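Local coordinates for protein endo-beta-1,2-glucanase (Talaromyces funiculosus, PDB 6IMV) that catalyses the internal hydrolysis of beta-1,2-glucans, as an endo-beta-1,2-glucanase of a glycoside hydrolase family first recognised through this fungal enzyme, at residues A[87-92]-A[101-106]; A[92-97]-A[174-179]. One frame throughout, in Å; residues are numbered along the deposited sequence.

Interaction 1: A[87-92]-A[101-106]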
ATOM      1  N   VAL A  87      -2.712  -8.923  -4.154  1.00 11.65           N
ATOM      2  CA  VAL A  87      -1.771 -10.000  -4.451  1.00 11.68           C
ATOM      3  C   VAL A  87      -0.978 -10.360  -3.187  1.00 12.27           C
ATOM      4  O   VAL A  87      -0.790 -11.550  -2.899  1.00 12.30           O
ATOM      5  CB  VAL A  87      -0.875  -9.648  -5.655  1.00 11.03           C
ATOM      6  CG1 VAL A  87       0.334 -10.570  -5.770  1.00 10.80           C
ATOM      7  CG2 VAL A  87      -1.680  -9.666  -6.947  1.00 10.75           C
ATOM      8  N   MET A  88      -0.538  -9.351  -2.429  1.00 12.81           N
ATOM      9  CA  MET A  88       0.207  -9.586  -1.186  1.00 13.58           C
ATOM     10  C   MET A  88      -0.651 -10.410  -0.214  1.00 13.41           C
ATOM     11  O   MET A  88      -0.155 -11.350   0.413  1.00 13.51           O
ATOM     12  CB  MET A  88       0.626  -8.265  -0.524  1.00 14.34           C
ATOM     13  CG  MET A  88       1.850  -7.647  -1.150  1.00 14.95           C
ATOM     14  SD  MET A  88       2.458  -6.195  -0.245  1.00 17.43           S
ATOM     15  CE  MET A  88       1.367  -4.935  -0.879  1.00 16.94           C
ATOM     16  N   LEU A  89      -1.936 -10.058  -0.090  1.00 13.28           N
ATOM     17  CA  LEU A  89      -2.873 -10.797   0.766  1.00 13.93           C
ATOM     18  C   LEU A  89      -2.934 -12.257   0.293  1.00 13.63           C
ATOM     19  O   LEU A  89      -2.878 -13.178   1.110  1.00 13.15           O
ATOM     20  CB  LEU A  89      -4.242 -10.120   0.698  1.00 14.78           C
ATOM     21  CG  LEU A  89      -5.370 -10.653   1.580  1.00 15.67           C
ATOM     22  CD1 LEU A  89      -6.087 -11.818   0.932  1.00 16.59           C
ATOM     23  CD2 LEU A  89      -4.915 -11.024   2.976  1.00 16.31           C
ATOM     24  N   TYR A  90      -3.054 -12.447  -1.029  1.00 13.01           N
ATOM     25  CA  TYR A  90      -3.171 -13.777  -1.621  1.00 13.09           C
ATOM     26  C   TYR A  90      -1.884 -14.592  -1.437  1.00 13.29           C
ATOM     27  O   TYR A  90      -1.956 -15.818  -1.354  1.00 13.66           O
ATOM     28  CB  TYR A  90      -3.562 -13.697  -3.099  1.00 12.72           C
ATOM     29  CG  TYR A  90      -4.946 -13.173  -3.381  1.00 12.19           C
ATOM     30  CD1 TYR A  90      -5.954 -13.185  -2.431  1.00 11.89           C
ATOM     31  CD2 TYR A  90      -5.247 -12.662  -4.630  1.00 12.29           C
ATOM     32  CE1 TYR A  90      -7.215 -12.685  -2.716  1.00 12.09           C
ATOM     33  CE2 TYR A  90      -6.502 -12.166  -4.933  1.00 12.25           C
ATOM     34  CZ  TYR A  90      -7.496 -12.185  -3.977  1.00 11.87           C
ATOM     35  OH  TYR A  90      -8.721 -11.685  -4.287  1.00 11.38           O
ATOM     36  N   ALA A  91      -0.725 -13.926  -1.382  1.00 13.59           N
ATOM     37  CA  ALA A  91       0.545 -14.605  -1.144  1.00 14.18           C
ATOM     38  C   ALA A  91       0.510 -15.273   0.237  1.00 15.30           C
ATOM     39  O   ALA A  91       0.862 -16.449   0.363  1.00 15.44           O
ATOM     40  CB  ALA A  91       1.701 -13.648  -1.293  1.00 14.78           C
ATOM     41  N   HIS A  92       0.022 -14.546   1.251  1.00 14.63           N
ATOM     42  CA  HIS A  92      -0.099 -15.099   2.602  1.00 14.87           C
ATOM     43  C   HIS A  92      -1.155 -16.213   2.632  1.00 14.81           C
ATOM     44  O   HIS A  92      -0.942 -17.255   3.262  1.00 14.62           O
ATOM     45  CB  HIS A  92      -0.401 -13.991   3.618  1.00 14.72           C
ATOM     46  CG  HIS A  92       0.746 -13.063   3.841  1.00 14.65           C
ATOM     47  ND1 HIS A  92       1.910 -13.465   4.474  1.00 14.84           N
ATOM     48  CD2 HIS A  92       0.923 -11.763   3.515  1.00 14.44           C
ATOM     49  CE1 HIS A  92       2.747 -12.448   4.534  1.00 14.78           C
ATOM     50  NE2 HIS A  92       2.166 -11.393   3.949  1.00 14.07           N
ATOM     51  N   ALA A 101      -6.281 -16.393   6.471  1.00 16.09           N
ATOM     52  CA  ALA A 101      -7.489 -17.228   6.401  1.00 16.54           C
ATOM     53  C   ALA A 101      -8.617 -16.606   7.237  1.00 16.75           C
ATOM     54  O   ALA A 101      -9.783 -16.681   6.860  1.00 16.79           O
ATOM     55  CB  ALA A 101      -7.179 -18.637   6.867  1.00 17.61           C
ATOM     56  N   ARG A 102      -8.268 -15.996   8.373  1.00 16.92           N
ATOM     57  CA  ARG A 102      -9.238 -15.262   9.203  1.00 17.11           C
ATOM     58  C   ARG A 102      -9.883 -14.133   8.383  1.00 16.73           C
ATOM     59  O   ARG A 102     -11.061 -13.867   8.542  1.00 15.79           O
ATOM     60  CB  ARG A 102      -8.561 -14.716  10.459  1.00 16.76           C
ATOM     61  CG  ARG A 102      -9.466 -13.891  11.361  1.00 16.60           C
ATOM     62  CD  ARG A 102     -10.444 -14.743  12.130  1.00 16.22           C
ATOM     63  NE  ARG A 102     -11.075 -13.943  13.171  1.00 15.99           N
ATOM     64  CZ  ARG A 102     -12.182 -14.290  13.813  1.00 15.92           C
ATOM     65  NH1 ARG A 102     -12.729 -15.476  13.611  1.00 15.46           N
ATOM     66  NH2 ARG A 102     -12.741 -13.434  14.646  1.00 15.53           N
ATOM     67  N   PHE A 103      -9.087 -13.496   7.514  1.00 17.06           N
ATOM     68  CA  PHE A 103      -9.553 -12.480   6.558  1.00 17.01           C
ATOM     69  C   PHE A 103     -10.381 -13.126   5.443  1.00 17.26           C
ATOM     70  O   PHE A 103     -11.525 -12.723   5.218  1.00 17.30           O
ATOM     71  CB  PHE A 103      -8.356 -11.710   5.990  1.00 16.79           C
ATOM     72  CG  PHE A 103      -8.682 -10.661   4.954  1.00 16.68           C
ATOM     73  CD1 PHE A 103      -8.879 -11.010   3.627  1.00 15.96           C
ATOM     74  CD2 PHE A 103      -8.749  -9.317   5.293  1.00 16.45           C
ATOM     75  CE1 PHE A 103      -9.156 -10.044   2.669  1.00 16.09           C
ATOM     76  CE2 PHE A 103      -9.030  -8.352   4.336  1.00 16.01           C
ATOM     77  CZ  PHE A 103      -9.224  -8.718   3.026  1.00 15.72           C
ATOM     78  N   LEU A 104      -9.795 -14.100   4.732  1.00 17.33           N
ATOM     79  CA  LEU A 104     -10.367 -14.611   3.464  1.00 18.46           C
ATOM     80  C   LEU A 104     -11.525 -15.579   3.721  1.00 18.30           C
ATOM     81  O   LEU A 104     -12.468 -15.622   2.937  1.00 17.48           O
ATOM     82  CB  LEU A 104      -9.292 -15.342   2.650  1.00 19.82           C
ATOM     83  CG  LEU A 104      -8.816 -14.686   1.356  1.00 21.48           C
ATOM     84  CD1 LEU A 104      -8.143 -15.719   0.461  1.00 21.74           C
ATOM     85  CD2 LEU A 104      -9.951 -14.010   0.600  1.00 21.47           C
ATOM     86  N   SER A 105     -11.405 -16.410   4.763  1.00 19.21           N
ATOM     87  CA  SER A 105     -12.256 -17.598   4.899  1.00 20.11           C
ATOM     88  C   SER A 105     -12.359 -18.012   6.365  1.00 20.67           C
ATOM     89  O   SER A 105     -11.973 -19.130   6.721  1.00 19.76           O
ATOM     90  CB  SER A 105     -11.702 -18.707   4.041  1.00 20.85           C
ATOM     91  OG  SER A 105     -12.699 -19.684   3.816  1.00 23.52           O
ATOM     92  N   PRO A 106     -12.861 -17.121   7.258  1.00 21.07           N
ATOM     93  CA  PRO A 106     -12.765 -17.333   8.706  1.00 21.08           C
ATOM     94  C   PRO A 106     -13.479 -18.600   9.206  1.00 21.00           C
ATOM     95  O   PRO A 106     -13.004 -19.256  10.140  1.00 21.02           O
ATOM     96  CB  PRO A 106     -13.414 -16.076   9.308  1.00 20.88           C
ATOM     97  CG  PRO A 106     -14.299 -15.541   8.187  1.00 20.89           C
ATOM     98  CD  PRO A 106     -13.545 -15.861   6.918  1.00 20.52           C
TER
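Two helices that follow one another through a short turn, 80-94 and 98-104, pack together here through L89 and Y90 on the first and F103 and L104 on the second. The contact is wholly apolar. L89 sends both methyls to one side of the F103 ring. Its CD2 stands over a face, 4.0 Å above the plane and displaced toward the rim. Its CD1 comes closest to the ring at F103 CE1, 3.9 Å away. The torsion of L89 swings CG away from the backbone N (chi1 -176°), out toward the second helix. L104 lies beside this pair, and its CG lies 4.0 Å from L89 CD1. The chi1 of L104, -111°, is off the staggered positions, which may mean mild strain. L104 CD1 also approaches the Y90 ring obliquely, 4.4 Å from Y90 CD1. The polar end of Y90 points elsewhere: its OH is hydrogen-bonded to H45 NE2 and Q86 NE2. Helix 112-133 touches the Y90 side chain through I119 and M120. The arrangement is that of a short helix folded back by a tight turn onto the long helix before it, in a helical fold that is probably an (alpha/alpha)6-barrel.

Interaction 2: A[92-97]-A[174-179]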
ATOM      1  N   HIS A  92       0.022 -14.546   1.251  1.00 14.63           N
ATOM      2  CA  HIS A  92      -0.099 -15.099   2.602  1.00 14.87           C
ATOM      3  C   HIS A  92      -1.155 -16.213   2.632  1.00 14.81           C
ATOM      4  O   HIS A  92      -0.942 -17.255   3.262  1.00 14.62           O
ATOM      5  CB  HIS A  92      -0.401 -13.991   3.618  1.00 14.72           C
ATOM      6  CG  HIS A  92       0.746 -13.063   3.841  1.00 14.65           C
ATOM      7  ND1 HIS A  92       1.910 -13.465   4.474  1.00 14.84           N
ATOM      8  CD2 HIS A  92       0.923 -11.763   3.515  1.00 14.44           C
ATOM      9  CE1 HIS A  92       2.747 -12.448   4.534  1.00 14.78           C
ATOM     10  NE2 HIS A  92       2.166 -11.393   3.949  1.00 14.07           N
ATOM     11  N   ALA A  93      -2.293 -15.974   1.968  1.00 14.57           N
ATOM     12  CA  ALA A  93      -3.414 -16.904   1.959  1.00 15.10           C
ATOM     13  C   ALA A  93      -2.983 -18.249   1.354  1.00 15.69           C
ATOM     14  O   ALA A  93      -3.249 -19.309   1.940  1.00 15.87           O
ATOM     15  CB  ALA A  93      -4.584 -16.323   1.211  1.00 14.87           C
ATOM     16  N   ILE A  94      -2.312 -18.209   0.197  1.00 15.33           N
ATOM     17  CA  ILE A  94      -1.947 -19.449  -0.500  1.00 16.32           C
ATOM     18  C   ILE A  94      -0.861 -20.206   0.287  1.00 16.63           C
ATOM     19  O   ILE A  94      -0.747 -21.399   0.129  1.00 17.11           O
ATOM     20  CB  ILE A  94      -1.519 -19.213  -1.965  1.00 15.88           C
ATOM     21  CG1 ILE A  94      -1.724 -20.491  -2.787  1.00 16.73           C
ATOM     22  CG2 ILE A  94      -0.094 -18.694  -2.060  1.00 15.66           C
ATOM     23  CD1 ILE A  94      -1.732 -20.278  -4.272  1.00 17.01           C
ATOM     24  N   ALA A  95      -0.068 -19.496   1.097  1.00 16.90           N
ATOM     25  CA  ALA A  95       0.988 -20.099   1.910  1.00 17.91           C
ATOM     26  C   ALA A  95       0.409 -20.767   3.163  1.00 18.60           C
ATOM     27  O   ALA A  95       1.123 -21.447   3.871  1.00 19.27           O
ATOM     28  CB  ALA A  95       2.014 -19.069   2.288  1.00 17.68           C
ATOM     29  N   GLY A  96      -0.887 -20.576   3.425  1.00 19.06           N
ATOM     30  CA  GLY A  96      -1.584 -21.229   4.533  1.00 18.92           C
ATOM     31  C   GLY A  96      -1.578 -20.409   5.812  1.00 18.97           C
ATOM     32  O   GLY A  96      -1.862 -20.954   6.875  1.00 20.41           O
ATOM     33  N   SER A  97      -1.279 -19.104   5.714  1.00 18.44           N
ATOM     34  CA  SER A  97      -1.320 -18.185   6.863  1.00 18.10           C
ATOM     35  C   SER A  97      -2.707 -18.226   7.514  1.00 18.43           C
ATOM     36  O   SER A  97      -3.737 -18.074   6.830  1.00 18.59           O
ATOM     37  CB  SER A  97      -0.959 -16.770   6.462  1.00 17.94           C
ATOM     38  OG  SER A  97      -1.502 -15.823   7.376  1.00 17.59           O
ATOM     39  N   TYR A 174       6.128 -11.289  -7.255  1.00 13.04           N
ATOM     40  CA  TYR A 174       7.381 -11.973  -6.904  1.00 13.30           C
ATOM     41  C   TYR A 174       7.169 -12.788  -5.617  1.00 13.95           C
ATOM     42  O   TYR A 174       7.481 -13.991  -5.573  1.00 14.70           O
ATOM     43  CB  TYR A 174       8.484 -10.917  -6.789  1.00 13.14           C
ATOM     44  CG  TYR A 174       9.913 -11.393  -6.718  1.00 13.30           C
ATOM     45  CD1 TYR A 174      10.684 -11.512  -7.865  1.00 13.08           C
ATOM     46  CD2 TYR A 174      10.536 -11.609  -5.498  1.00 13.22           C
ATOM     47  CE1 TYR A 174      12.019 -11.878  -7.807  1.00 13.00           C
ATOM     48  CE2 TYR A 174      11.873 -11.976  -5.422  1.00 13.54           C
ATOM     49  CZ  TYR A 174      12.616 -12.119  -6.581  1.00 13.25           C
ATOM     50  OH  TYR A 174      13.934 -12.476  -6.508  1.00 14.12           O
ATOM     51  N   ALA A 175       6.587 -12.147  -4.595  1.00 13.62           N
ATOM     52  CA  ALA A 175       6.230 -12.807  -3.317  1.00 13.83           C
ATOM     53  C   ALA A 175       5.242 -13.959  -3.539  1.00 13.72           C
ATOM     54  O   ALA A 175       5.425 -15.057  -2.993  1.00 13.77           O
ATOM     55  CB  ALA A 175       5.652 -11.807  -2.352  1.00 13.55           C
ATOM     56  N   PHE A 176       4.177 -13.685  -4.299  1.00 13.89           N
ATOM     57  CA  PHE A 176       3.107 -14.650  -4.504  1.00 14.02           C
ATOM     58  C   PHE A 176       3.669 -15.925  -5.139  1.00 14.38           C
ATOM     59  O   PHE A 176       3.290 -17.032  -4.753  1.00 14.91           O
ATOM     60  CB  PHE A 176       1.989 -14.085  -5.382  1.00 13.92           C
ATOM     61  CG  PHE A 176       0.942 -15.111  -5.715  1.00 14.03           C
ATOM     62  CD1 PHE A 176      -0.089 -15.379  -4.830  1.00 14.31           C
ATOM     63  CD2 PHE A 176       1.019 -15.847  -6.889  1.00 14.58           C
ATOM     64  CE1 PHE A 176      -1.036 -16.349  -5.124  1.00 14.48           C
ATOM     65  CE2 PHE A 176       0.072 -16.815  -7.181  1.00 14.19           C
ATOM     66  CZ  PHE A 176      -0.960 -17.057  -6.304  1.00 14.58           C
ATOM     67  N   ILE A 177       4.536 -15.741  -6.136  1.00 14.46           N
ATOM     68  CA  ILE A 177       5.167 -16.850  -6.847  1.00 15.29           C
ATOM     69  C   ILE A 177       5.911 -17.726  -5.839  1.00 15.58           C
ATOM     70  O   ILE A 177       5.750 -18.948  -5.860  1.00 16.08           O
ATOM     71  CB  ILE A 177       6.095 -16.341  -7.965  1.00 15.30           C
ATOM     72  CG1 ILE A 177       5.286 -15.822  -9.154  1.00 15.63           C
ATOM     73  CG2 ILE A 177       7.106 -17.399  -8.387  1.00 15.44           C
ATOM     74  CD1 ILE A 177       6.062 -14.873 -10.036  1.00 15.70           C
ATOM     75  N   GLN A 178       6.714 -17.090  -4.972  1.00 16.07           N
ATOM     76  CA  GLN A 178       7.466 -17.797  -3.959  1.00 16.90           C
ATOM     77  C   GLN A 178       6.505 -18.545  -3.016  1.00 16.94           C
ATOM     78  O   GLN A 178       6.740 -19.715  -2.698  1.00 17.01           O
ATOM     79  CB  GLN A 178       8.377 -16.857  -3.175  1.00 17.54           C
ATOM     80  CG  GLN A 178       9.317 -17.582  -2.233  1.00 18.50           C
ATOM     81  CD  GLN A 178      10.225 -18.537  -2.973  1.00 19.77           C
ATOM     82  OE1 GLN A 178      10.950 -18.160  -3.887  1.00 20.09           O
ATOM     83  NE2 GLN A 178      10.175 -19.802  -2.596  1.00 20.86           N
ATOM     84  N   ALA A 179       5.445 -17.868  -2.563  1.00 15.94           N
ATOM     85  CA  ALA A 179       4.487 -18.459  -1.629  1.00 15.89           C
ATOM     86  C   ALA A 179       3.853 -19.715  -2.246  1.00 15.99           C
ATOM     87  O   ALA A 179       3.741 -20.740  -1.594  1.00 14.97           O
ATOM     88  CB  ALA A 179       3.425 -17.452  -1.257  1.00 15.70           C
TER
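I94 and A95, at the C-terminal end of helix 80-94, meet F176 and A179 of helix 163-182. No hydrogen bond crosses between the segments; the touching atoms are side-chain carbons. I94 uses two branches. The CG1 branch runs anti to the backbone N (chi1 -156°) and carries CD1 to the far end of F176, where I94 CD1 lies 3.9 Å from F176 CZ. The two side chains cross at about a right angle. I94 CG2 bridges the two partners, 3.8 Å from A179 CB and 4.0 Å from F176 CE1. A95 adds a smaller touch at the exposed margin, with its CB 4.1 Å from A179 CB. The small A179 lets the backbones come close, with A95 CA 5.2 Å from A179 CA. The place is a helix-helix interface of the (alpha/alpha)6-barrel expected of this enzyme, and F188 of helix 186-210 also touches I94. An alanine at I94 would remove both branches, which is likely to open a gap beside A179 and leave the end of the F176 ring less well supported.

At the end of helix 80-94 the hydrogen bonds run within the turn. A Schellman motif ends the helix, with S97 N bonded to H92 O (3.1 Å) and G96 N bonded to A93 O. G96 has positive phi (92°), a backbone shape in which a side chain would collide with the carbonyl O of A95, which calls for glycine. S97 then N-caps helix 98-104, its OG accepting from A100 N.

Overall arrangement
Both contacts use helix 80-94, and H92 belongs to both. Interaction 1 joins this helix to the short helix 98-104, interaction 2 to helix 163-182, much later in the chain. Their centres are 9 Å apart. Along the chain the segments alternate: 87-92, 92-97, 101-106, 174-179. The two contacts also meet directly. L104 CD1 packs on A93 CB, and A91 CB lies against F176 CA. Helix 80-94 is thus packed by a neighbour in sequence and by a distant helix. K82, near the start of the same helix, belongs to the glucose pocket; the two contacts lie further along, toward its C-terminal end.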